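Local coordinates for exodeoxyribonuclease (Neisseria meningitidis, PDB 4B5I), which probably acts in DNA repair as a metal-dependent apurinic/apyrimidinic endonuclease and 3'-5' exonuclease that cuts phosphodiester bonds in double-stranded DNA, at residues A[31-36]-A[103-108]; A[10-15]-A[35-40]. All blocks are in the same frame, centred on the assembly; numbering follows the deposited sequence.

Contact 1 (A[31-36]-A[103-108]); sequences IVCVQE and LSVISL. With MN (manganese (II) ion), chain E; nucleotides of chain B.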
ATOM      1  N   ILE A  31       9.308  -8.867  -4.331  1.00 42.70           N
ATOM      2  CA  ILE A  31       8.211  -8.106  -4.912  1.00 34.78           C
ATOM      3  C   ILE A  31       8.127  -6.731  -4.260  1.00 41.49           C
ATOM      4  O   ILE A  31       8.255  -6.603  -3.042  1.00 42.76           O
ATOM      5  CB  ILE A  31       6.867  -8.840  -4.746  1.00 29.72           C
ATOM      6  CG1 ILE A  31       6.927 -10.217  -5.413  1.00 28.42           C
ATOM      7  CG2 ILE A  31       5.732  -8.015  -5.327  1.00 33.41           C
ATOM      8  CD1 ILE A  31       5.627 -10.987  -5.356  1.00 27.29           C
ATOM      9  N   VAL A  32       7.921  -5.702  -5.077  1.00 42.07           N
ATOM     10  CA  VAL A  32       7.844  -4.336  -4.579  1.00 40.26           C
ATOM     11  C   VAL A  32       6.589  -3.636  -5.085  1.00 38.11           C
ATOM     12  O   VAL A  32       6.420  -3.441  -6.286  1.00 33.81           O
ATOM     13  CB  VAL A  32       9.079  -3.515  -4.997  1.00 45.86           C
ATOM     14  CG1 VAL A  32       8.969  -2.088  -4.478  1.00 47.31           C
ATOM     15  CG2 VAL A  32      10.355  -4.179  -4.496  1.00 36.52           C
ATOM     16  N   CYS A  33       5.709  -3.260  -4.162  1.00 39.30           N
ATOM     17  CA  CYS A  33       4.473  -2.572  -4.512  1.00 31.83           C
ATOM     18  C   CYS A  33       4.569  -1.090  -4.177  1.00 40.17           C
ATOM     19  O   CYS A  33       4.677  -0.720  -3.010  1.00 44.57           O
ATOM     20  CB  CYS A  33       3.291  -3.195  -3.770  1.00 37.27           C
ATOM     21  SG  CYS A  33       2.988  -4.926  -4.174  1.00 46.25           S
ATOM     22  N   VAL A  34       4.527  -0.244  -5.203  1.00 42.92           N
ATOM     23  CA  VAL A  34       4.628   1.196  -4.995  1.00 33.50           C
ATOM     24  C   VAL A  34       3.304   1.904  -5.266  1.00 33.63           C
ATOM     25  O   VAL A  34       2.538   1.499  -6.142  1.00 34.46           O
ATOM     26  CB  VAL A  34       5.728   1.833  -5.874  1.00 37.73           C
ATOM     27  CG1 VAL A  34       7.059   1.129  -5.655  1.00 35.38           C
ATOM     28  CG2 VAL A  34       5.332   1.794  -7.342  1.00 37.77           C
ATOM     29  N   GLN A  35       3.041   2.958  -4.502  1.00 35.71           N
ATOM     30  CA  GLN A  35       1.867   3.794  -4.723  1.00 40.27           C
ATOM     31  C   GLN A  35       2.284   5.244  -4.954  1.00 40.57           C
ATOM     32  O   GLN A  35       3.369   5.657  -4.550  1.00 34.28           O
ATOM     33  CB  GLN A  35       0.893   3.696  -3.547  1.00 35.75           C
ATOM     34  CG  GLN A  35       0.378   2.291  -3.286  1.00 42.42           C
ATOM     35  CD  GLN A  35       1.416   1.400  -2.626  1.00 35.82           C
ATOM     36  OE1 GLN A  35       1.519   0.212  -2.931  1.00 35.24           O
ATOM     37  NE2 GLN A  35       2.187   1.973  -1.711  1.00 26.31           N
ATOM     38  N   GLU A  36       1.412   6.006  -5.608  1.00 44.64           N
ATOM     39  CA  GLU A  36       1.701   7.389  -5.976  1.00 46.25           C
ATOM     40  C   GLU A  36       2.910   7.498  -6.899  1.00 48.80           C
ATOM     41  O   GLU A  36       3.934   8.073  -6.535  1.00 42.16           O
ATOM     42  CB  GLU A  36       1.898   8.269  -4.738  1.00 51.34           C
ATOM     43  CG  GLU A  36       0.623   8.538  -3.961  1.00 62.90           C
ATOM     44  CD  GLU A  36       0.802   9.611  -2.908  1.00 68.85           C
ATOM     45  OE1 GLU A  36       1.852  10.285  -2.920  1.00 76.55           O
ATOM     46  OE2 GLU A  36      -0.108   9.783  -2.070  1.00 69.13           O
ATOM     47  N   LEU A 103      -0.209 -17.474  -5.564  1.00 48.37           N
ATOM     48  CA  LEU A 103       0.063 -16.192  -4.927  1.00 40.53           C
ATOM     49  C   LEU A 103      -0.355 -15.022  -5.813  1.00 41.76           C
ATOM     50  O   LEU A 103       0.048 -14.930  -6.970  1.00 41.70           O
ATOM     51  CB  LEU A 103       1.547 -16.069  -4.584  1.00 36.29           C
ATOM     52  CG  LEU A 103       2.005 -14.685  -4.120  1.00 41.35           C
ATOM     53  CD1 LEU A 103       1.251 -14.258  -2.869  1.00 41.40           C
ATOM     54  CD2 LEU A 103       3.506 -14.666  -3.877  1.00 47.66           C
ATOM     55  N   SER A 104      -1.170 -14.133  -5.258  1.00 41.99           N
ATOM     56  CA  SER A 104      -1.536 -12.894  -5.929  1.00 39.24           C
ATOM     57  C   SER A 104      -1.139 -11.722  -5.044  1.00 40.07           C
ATOM     58  O   SER A 104      -1.328 -11.763  -3.829  1.00 32.67           O
ATOM     59  CB  SER A 104      -3.041 -12.853  -6.208  1.00 40.41           C
ATOM     60  OG  SER A 104      -3.440 -13.927  -7.041  1.00 48.79           O
ATOM     61  N   VAL A 105      -0.575 -10.683  -5.649  1.00 38.05           N
ATOM     62  CA  VAL A 105      -0.200  -9.490  -4.903  1.00 24.22           C
ATOM     63  C   VAL A 105      -0.773  -8.244  -5.568  1.00 31.30           C
ATOM     64  O   VAL A 105      -0.742  -8.107  -6.792  1.00 30.86           O
ATOM     65  CB  VAL A 105       1.330  -9.353  -4.763  1.00 28.85           C
ATOM     66  CG1 VAL A 105       1.671  -8.177  -3.864  1.00 31.96           C
ATOM     67  CG2 VAL A 105       1.932 -10.633  -4.208  1.00 28.38           C
ATOM     68  N   ILE A 106      -1.301  -7.341  -4.750  1.00 41.60           N
ATOM     69  CA  ILE A 106      -1.946  -6.132  -5.239  1.00 42.71           C
ATOM     70  C   ILE A 106      -1.248  -4.887  -4.709  1.00 43.87           C
ATOM     71  O   ILE A 106      -0.953  -4.790  -3.521  1.00 39.42           O
ATOM     72  CB  ILE A 106      -3.434  -6.071  -4.813  1.00 33.21           C
ATOM     73  CG1 ILE A 106      -4.254  -7.151  -5.523  1.00 33.07           C
ATOM     74  CG2 ILE A 106      -4.019  -4.692  -5.092  1.00 21.57           C
ATOM     75  CD1 ILE A 106      -4.087  -8.541  -4.943  1.00 26.57           C
ATOM     76  N   SER A 107      -0.969  -3.944  -5.603  1.00 48.37           N
ATOM     77  CA  SER A 107      -0.553  -2.609  -5.210  1.00 40.54           C
ATOM     78  C   SER A 107      -1.793  -1.727  -5.206  1.00 44.88           C
ATOM     79  O   SER A 107      -2.438  -1.538  -6.244  1.00 41.51           O
ATOM     80  CB  SER A 107       0.492  -2.054  -6.175  1.00 33.90           C
ATOM     81  OG  SER A 107       0.905  -0.759  -5.778  1.00 36.12           O
ATOM     82  N   LEU A 108      -2.126  -1.206  -4.029  1.00 48.47           N
ATOM     83  CA  LEU A 108      -3.356  -0.448  -3.842  1.00 42.77           C
ATOM     84  C   LEU A 108      -3.092   0.945  -3.281  1.00 40.51           C
ATOM     85  O   LEU A 108      -2.380   1.102  -2.292  1.00 37.18           O
ATOM     86  CB  LEU A 108      -4.296  -1.203  -2.902  1.00 41.68           C
ATOM     87  CG  LEU A 108      -5.524  -0.440  -2.407  1.00 48.63           C
ATOM     88  CD1 LEU A 108      -6.478  -0.159  -3.559  1.00 51.12           C
ATOM     89  CD2 LEU A 108      -6.224  -1.219  -1.303  1.00 52.46           C
TER
HETATM   90 MN    MN E1257       1.258  11.244  -0.543  1.00 66.62          MN
ATOM     91  P    DC B   5      -5.692  14.041  -3.764  1.00103.05           P
ATOM     92  OP1  DC B   5      -6.331  12.860  -4.383  1.00105.88           O
ATOM     93  OP2  DC B   5      -6.527  15.053  -3.080  1.00107.80           O
ATOM     94  O5'  DC B   5      -4.581  13.535  -2.733  1.00114.02           O
ATOM     95  C5'  DC B   5      -3.439  12.855  -3.238  1.00110.05           C
ATOM     96  C4'  DC B   5      -2.212  13.156  -2.397  1.00104.17           C
ATOM     97  O4'  DC B   5      -1.975  14.587  -2.367  1.00105.52           O
ATOM     98  C3'  DC B   5      -2.310  12.705  -0.942  1.00 93.95           C
ATOM     99  O3'  DC B   5      -1.243  11.815  -0.661  1.00 81.77           O
ATOM    100  C2'  DC B   5      -2.194  13.993  -0.127  1.00 99.78           C
ATOM    101  C1'  DC B   5      -1.466  14.919  -1.093  1.00102.10           C
ATOM    102  N1   DC B   5      -1.706  16.367  -0.835  1.00 99.83           N
ATOM    103  C2   DC B   5      -0.691  17.138  -0.259  1.00 98.65           C
ATOM    104  O2   DC B   5       0.388  16.601   0.024  1.00 95.92           O
ATOM    105  N3   DC B   5      -0.919  18.456  -0.027  1.00 94.31           N
ATOM    106  C4   DC B   5      -2.095  18.997  -0.347  1.00 89.19           C
ATOM    107  N4   DC B   5      -2.269  20.297  -0.099  1.00 78.26           N
ATOM    108  C5   DC B   5      -3.143  18.227  -0.934  1.00 89.34           C
ATOM    109  C6   DC B   5      -2.907  16.929  -1.159  1.00 95.98           C
TER

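Contact 2 (A[10-15]-A[35-40]); sequences NGIRSA and QELKAQ. With MN (manganese (II) ion), chain E; nucleotides of chain C.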
ATOM      1  N   ASN A  10       5.432   8.667  -3.136  1.00 43.29           N
ATOM      2  CA  ASN A  10       5.101  10.081  -3.297  1.00 50.84           C
ATOM      3  C   ASN A  10       5.858  10.710  -4.462  1.00 52.99           C
ATOM      4  O   ASN A  10       6.566  11.706  -4.294  1.00 58.62           O
ATOM      5  CB  ASN A  10       5.397  10.847  -2.006  1.00 53.82           C
ATOM      6  CG  ASN A  10       4.907  12.281  -2.053  1.00 56.92           C
ATOM      7  OD1 ASN A  10       3.946  12.597  -2.753  1.00 57.71           O
ATOM      8  ND2 ASN A  10       5.569  13.157  -1.307  1.00 55.57           N
ATOM      9  N   GLY A  11       5.706  10.120  -5.644  1.00 41.53           N
ATOM     10  CA  GLY A  11       6.438  10.555  -6.818  1.00 36.88           C
ATOM     11  C   GLY A  11       7.638   9.657  -7.049  1.00 43.70           C
ATOM     12  O   GLY A  11       8.646   9.760  -6.348  1.00 42.77           O
ATOM     13  N   ILE A  12       7.528   8.770  -8.033  1.00 43.93           N
ATOM     14  CA  ILE A  12       8.564   7.775  -8.279  1.00 43.96           C
ATOM     15  C   ILE A  12       9.837   8.404  -8.841  1.00 45.44           C
ATOM     16  O   ILE A  12      10.926   7.851  -8.699  1.00 47.85           O
ATOM     17  CB  ILE A  12       8.064   6.650  -9.214  1.00 50.11           C
ATOM     18  CG1 ILE A  12       9.038   5.469  -9.200  1.00 55.47           C
ATOM     19  CG2 ILE A  12       7.839   7.174 -10.626  1.00 42.30           C
ATOM     20  CD1 ILE A  12       8.573   4.286 -10.012  1.00 57.29           C
ATOM     21  N   ARG A  13       9.693   9.565  -9.470  1.00 51.78           N
ATOM     22  CA  ARG A  13      10.842  10.284 -10.009  1.00 50.48           C
ATOM     23  C   ARG A  13      11.690  10.897  -8.893  1.00 54.74           C
ATOM     24  O   ARG A  13      12.916  10.790  -8.908  1.00 59.93           O
ATOM     25  CB  ARG A  13      10.390  11.344 -11.017  1.00 54.05           C
ATOM     26  CG  ARG A  13      10.013  10.762 -12.376  1.00 58.10           C
ATOM     27  CD  ARG A  13       9.380  11.795 -13.298  1.00 56.93           C
ATOM     28  NE  ARG A  13       7.972  12.022 -12.984  1.00 59.08           N
ATOM     29  CZ  ARG A  13       7.148  12.750 -13.730  1.00 63.41           C
ATOM     30  NH1 ARG A  13       7.586  13.326 -14.841  1.00 64.83           N
ATOM     31  NH2 ARG A  13       5.881  12.899 -13.368  1.00 64.57           N
ATOM     32  N   SER A  14      11.031  11.528  -7.925  1.00 54.27           N
ATOM     33  CA  SER A  14      11.720  12.053  -6.750  1.00 61.67           C
ATOM     34  C   SER A  14      12.329  10.925  -5.926  1.00 58.23           C
ATOM     35  O   SER A  14      13.444  11.046  -5.421  1.00 63.34           O
ATOM     36  CB  SER A  14      10.768  12.872  -5.878  1.00 70.88           C
ATOM     37  OG  SER A  14      10.505  14.137  -6.457  1.00 84.11           O
ATOM     38  N   ALA A  15      11.585   9.833  -5.788  1.00 45.79           N
ATOM     39  CA  ALA A  15      12.066   8.671  -5.052  1.00 43.56           C
ATOM     40  C   ALA A  15      13.366   8.155  -5.659  1.00 41.13           C
ATOM     41  O   ALA A  15      14.340   7.908  -4.948  1.00 42.94           O
ATOM     42  CB  ALA A  15      11.012   7.576  -5.038  1.00 44.40           C
ATOM     43  N   GLN A  35       3.041   2.958  -4.502  1.00 35.71           N
ATOM     44  CA  GLN A  35       1.867   3.794  -4.723  1.00 40.27           C
ATOM     45  C   GLN A  35       2.284   5.244  -4.954  1.00 40.57           C
ATOM     46  O   GLN A  35       3.369   5.657  -4.550  1.00 34.28           O
ATOM     47  CB  GLN A  35       0.893   3.696  -3.547  1.00 35.75           C
ATOM     48  CG  GLN A  35       0.378   2.291  -3.286  1.00 42.42           C
ATOM     49  CD  GLN A  35       1.416   1.400  -2.626  1.00 35.82           C
ATOM     50  OE1 GLN A  35       1.519   0.212  -2.931  1.00 35.24           O
ATOM     51  NE2 GLN A  35       2.187   1.973  -1.711  1.00 26.31           N
ATOM     52  N   GLU A  36       1.412   6.006  -5.608  1.00 44.64           N
ATOM     53  CA  GLU A  36       1.701   7.389  -5.976  1.00 46.25           C
ATOM     54  C   GLU A  36       2.910   7.498  -6.899  1.00 48.80           C
ATOM     55  O   GLU A  36       3.934   8.073  -6.535  1.00 42.16           O
ATOM     56  CB  GLU A  36       1.898   8.269  -4.738  1.00 51.34           C
ATOM     57  CG  GLU A  36       0.623   8.538  -3.961  1.00 62.90           C
ATOM     58  CD  GLU A  36       0.802   9.611  -2.908  1.00 68.85           C
ATOM     59  OE1 GLU A  36       1.852  10.285  -2.920  1.00 76.55           O
ATOM     60  OE2 GLU A  36      -0.108   9.783  -2.070  1.00 69.13           O
ATOM     61  N   LEU A  37       2.783   6.938  -8.098  1.00 54.40           N
ATOM     62  CA  LEU A  37       3.812   7.083  -9.114  1.00 51.09           C
ATOM     63  C   LEU A  37       3.986   8.552  -9.456  1.00 44.93           C
ATOM     64  O   LEU A  37       5.094   9.007  -9.733  1.00 38.10           O
ATOM     65  CB  LEU A  37       3.432   6.312 -10.376  1.00 47.52           C
ATOM     66  CG  LEU A  37       3.472   4.788 -10.297  1.00 38.79           C
ATOM     67  CD1 LEU A  37       2.983   4.174 -11.602  1.00 24.15           C
ATOM     68  CD2 LEU A  37       4.880   4.319  -9.967  1.00 28.82           C
ATOM     69  N   LYS A  38       2.878   9.289  -9.423  1.00 48.56           N
ATOM     70  CA  LYS A  38       2.858  10.685  -9.841  1.00 61.12           C
ATOM     71  C   LYS A  38       3.500  10.846 -11.209  1.00 61.79           C
ATOM     72  O   LYS A  38       4.347  11.716 -11.413  1.00 59.35           O
ATOM     73  CB  LYS A  38       3.551  11.580  -8.811  1.00 67.49           C
ATOM     74  CG  LYS A  38       2.732  11.820  -7.554  1.00 69.37           C
ATOM     75  CD  LYS A  38       3.307  12.961  -6.733  1.00 69.54           C
ATOM     76  CE  LYS A  38       2.374  13.347  -5.596  1.00 62.53           C
ATOM     77  NZ  LYS A  38       2.872  14.539  -4.855  1.00 58.58           N
ATOM     78  N   ALA A  39       3.089   9.993 -12.142  1.00 58.94           N
ATOM     79  CA  ALA A  39       3.625  10.008 -13.497  1.00 54.83           C
ATOM     80  C   ALA A  39       2.838   9.061 -14.394  1.00 59.79           C
ATOM     81  O   ALA A  39       2.132   8.176 -13.912  1.00 64.48           O
ATOM     82  CB  ALA A  39       5.097   9.628 -13.489  1.00 48.47           C
ATOM     83  N   GLN A  40       2.965   9.256 -15.702  1.00 64.31           N
ATOM     84  CA  GLN A  40       2.305   8.393 -16.672  1.00 62.53           C
ATOM     85  C   GLN A  40       3.327   7.497 -17.364  1.00 63.04           C
ATOM     86  O   GLN A  40       4.532   7.667 -17.185  1.00 53.22           O
ATOM     87  CB  GLN A  40       1.534   9.227 -17.696  1.00 60.19           C
ATOM     88  CG  GLN A  40       0.444  10.094 -17.084  1.00 64.52           C
ATOM     89  CD  GLN A  40      -0.283  10.937 -18.114  1.00 79.07           C
ATOM     90  OE1 GLN A  40       0.049  10.914 -19.300  1.00 84.65           O
ATOM     91  NE2 GLN A  40      -1.283  11.685 -17.664  1.00 84.48           N
TER
HETATM   92 MN    MN E1257       1.258  11.244  -0.543  1.00 66.62          MN
ATOM     93  P    DG C  10       8.090  14.172  -8.652  1.00 76.13           P
ATOM     94  OP1  DG C  10       8.204  12.719  -8.921  1.00 71.59           O
ATOM     95  OP2  DG C  10       9.299  15.018  -8.555  1.00 88.28           O
ATOM     96  O5'  DG C  10       7.163  14.835  -9.770  1.00 96.42           O
ATOM     97  C5'  DG C  10       5.798  14.454  -9.865  1.00 95.14           C
ATOM     98  C4'  DG C  10       5.002  15.520 -10.598  1.00 94.47           C
ATOM     99  O4'  DG C  10       4.862  16.707  -9.771  1.00 95.84           O
ATOM    100  C3'  DG C  10       5.612  16.002 -11.913  1.00 97.41           C
ATOM    101  O3'  DG C  10       4.579  16.175 -12.870  1.00101.93           O
ATOM    102  C2'  DG C  10       6.224  17.344 -11.528  1.00 97.56           C
ATOM    103  C1'  DG C  10       5.144  17.835 -10.576  1.00101.49           C
ATOM    104  N9   DG C  10       5.543  18.958  -9.733  1.00106.40           N
ATOM    105  C8   DG C  10       6.793  19.226  -9.227  1.00108.00           C
ATOM    106  N7   DG C  10       6.838  20.311  -8.505  1.00111.30           N
ATOM    107  C5   DG C  10       5.535  20.795  -8.533  1.00111.71           C
ATOM    108  C6   DG C  10       4.972  21.945  -7.931  1.00111.50           C
ATOM    109  O6   DG C  10       5.533  22.796  -7.225  1.00110.35           O
ATOM    110  N1   DG C  10       3.612  22.063  -8.214  1.00111.58           N
ATOM    111  C2   DG C  10       2.889  21.181  -8.983  1.00109.46           C
ATOM    112  N2   DG C  10       1.586  21.459  -9.146  1.00108.49           N
ATOM    113  N3   DG C  10       3.405  20.101  -9.554  1.00106.48           N
ATOM    114  C4   DG C  10       4.728  19.972  -9.286  1.00108.64           C
ATOM    115  P    DA C   9       9.681  16.294  -2.761  1.00 85.08           P
ATOM    116  OP1  DA C   9      10.864  15.525  -2.313  1.00 82.00           O
ATOM    117  OP2  DA C   9       9.862  17.566  -3.494  1.00 88.50           O
ATOM    118  O5'  DA C   9       8.762  15.350  -3.663  1.00 74.18           O
ATOM    119  C5'  DA C   9       7.392  15.690  -3.787  1.00 72.96           C
ATOM    120  C4'  DA C   9       6.805  15.122  -5.062  1.00 70.58           C
ATOM    121  O4'  DA C   9       5.622  15.884  -5.401  1.00 77.04           O
ATOM    122  C3'  DA C   9       7.692  15.259  -6.288  1.00 67.67           C
ATOM    123  O3'  DA C   9       7.244  14.359  -7.299  1.00 65.55           O
ATOM    124  C2'  DA C   9       7.442  16.712  -6.672  1.00 69.48           C
ATOM    125  C1'  DA C   9       5.952  16.854  -6.378  1.00 77.79           C
ATOM    126  N9   DA C   9       5.596  18.169  -5.860  1.00 87.96           N
ATOM    127  C8   DA C   9       6.425  19.068  -5.250  1.00 91.52           C
ATOM    128  N7   DA C   9       5.822  20.175  -4.886  1.00 99.92           N
ATOM    129  C5   DA C   9       4.508  19.988  -5.285  1.00102.18           C
ATOM    130  C6   DA C   9       3.357  20.797  -5.189  1.00103.51           C
ATOM    131  N6   DA C   9       3.353  22.013  -4.634  1.00100.64           N
ATOM    132  N1   DA C   9       2.205  20.304  -5.690  1.00102.27           N
ATOM    133  C2   DA C   9       2.209  19.088  -6.245  1.00 97.62           C
ATOM    134  N3   DA C   9       3.223  18.238  -6.393  1.00 96.01           N
ATOM    135  C4   DA C   9       4.352  18.755  -5.887  1.00 96.19           C
ATOM    136  P    DC C  11       4.934  16.285 -14.433  1.00107.03           P
ATOM    137  OP1  DC C  11       4.756  14.947 -15.036  1.00102.52           O
ATOM    138  OP2  DC C  11       6.235  16.979 -14.556  1.00114.26           O
ATOM    139  O5'  DC C  11       3.802  17.261 -15.004  1.00156.64           O
ATOM    140  C5'  DC C  11       2.430  16.929 -14.822  1.00151.79           C
ATOM    141  C4'  DC C  11       1.583  18.179 -14.664  1.00148.44           C
ATOM    142  O4'  DC C  11       2.050  18.917 -13.511  1.00144.74           O
ATOM    143  C3'  DC C  11       1.627  19.140 -15.849  1.00148.81           C
ATOM    144  O3'  DC C  11       0.362  19.161 -16.505  1.00149.89           O
ATOM    145  C2'  DC C  11       1.968  20.510 -15.258  1.00146.67           C
ATOM    146  C1'  DC C  11       1.921  20.302 -13.747  1.00142.75           C
ATOM    147  N1   DC C  11       3.026  20.988 -13.022  1.00133.93           N
ATOM    148  C2   DC C  11       2.775  22.191 -12.354  1.00131.37           C
ATOM    149  O2   DC C  11       1.632  22.665 -12.377  1.00133.23           O
ATOM    150  N3   DC C  11       3.793  22.801 -11.698  1.00126.76           N
ATOM    151  C4   DC C  11       5.010  22.255 -11.698  1.00121.87           C
ATOM    152  N4   DC C  11       5.981  22.895 -11.038  1.00119.24           N
ATOM    153  C5   DC C  11       5.286  21.031 -12.375  1.00122.15           C
ATOM    154  C6   DC C  11       4.274  20.437 -13.017  1.00126.63           C
TER
HETATM  155  O   HOH W   1       7.077  10.999 -10.314  1.00 36.21           O

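Contact 1 (A[31-36]-A[103-108])
I31, C33 and V105 make the apolar part of this contact between two strands that run 21° from parallel. I31 and V105 meet tip to tip, CD1 of I31 lying 3.9 Å from CG2 of V105, while L103 adds a looser touch at the far end. The sulfur of C33 rests on V105, with SG 3.5 Å from CG1, because chi1 of -62° swings it beside the backbone N and back along the strand toward V105. The CB atoms of C33 and S107 are 3.9 Å apart. These two small residues probably allow the close approach here, where the axes of the short segments come within 6.4 Å. The strands belong to different mixed sheets, 31-35 lying between strands 2-8 and 69-73, and 103-109 between 95-100 and 143-147. Facing each other, these sheets form the two inner layers of the four-layered α/β sandwich of the DNase I-like fold. Polar contacts gather toward the C-terminal ends. A chi1 of -179° turns S107 OG to V34 O, 2.8 Å away in a weak hydrogen bond; A70 O on strand 69-73, beside 31-35, offers a second, weak partner. CG of Q35 lies against the carbonyl of L108. Beyond Q35 the extended chain of E36 brings OE2 to 2.5 Å and OE1 to 2.6 Å from the manganese ion, which O3' of DC5 of chain B also binds. Y109, a predicted active-site residue, and N8, a predicted metal ligand, make weak hydrogen bonds to E36 OE2 that may orient the carboxylate.

Contact 2 (A[10-15]-A[35-40])
N10 and E36 run side by side, pointing the same way beside the manganese ion, with amide and carboxylate planes 71° apart. N10 is a known metal ligand of this enzyme, but here its OD1 stays 3.7 Å from the manganese ion. N10 OD1 accepts a hydrogen bond from K38 NZ (3.1 Å), the donor tilted out of the carbonyl plane. K38 gets there by an extended chain that passes along G11, and its NZ also bonds O4' of DA9 of chain C, tying the metal-site loop to the DNA. R13 grips the same strand farther on. R13 NH2 donates in the guanidinium plane to K38 O, on a lone pair (2.8 Å). A second bond, R13 NH2 to OP1 of DC11 of chain C, is 2.9 Å long, and the two fix how the group is turned; the bend at chi3 (-79°) curls the chain to them. CB of A39 lies obliquely by this group. A water accepts hydrogen bonds from N and NE of R13 and sits between L37 O and OP1 of DG10 of chain C. S14 binds that phosphate through N and OG. Behind these groups, backbone bonds join the start of helix 12-17 to the loop after strand 31-35: G11 N to E36 O (2.9 Å) and I12 N to L37 O (3.0 Å), the latter from above the carbonyl plane. G11 is the N-cap of helix 12-17. I12 CD1 and L37 CD2 touch, and from there I12 packs on Y72 of strand 69-73 and M48 of helix 46-49, with L37 on A70.

Along the chain, segment 10-15 comes first, then the continuous run 31-40 that serves both contacts, and last strand 103-108. Q35 and E36 are shared, so contact 2 takes up the chain where contact 1 ends; their centres lie about 14 Å apart. Contact 1, about 7 Å from the centre of the chain, joins the two sheets in the interior, whereas contact 2, about 14 Å out, lies at the end of the sandwich where strands 2-8 and 31-35 finish and helix 12-17 begins, beside the bound DNA. E36 therefore stands at the end of a core strand while reaching the metal, linking the buried sheets to the probable catalytic centre.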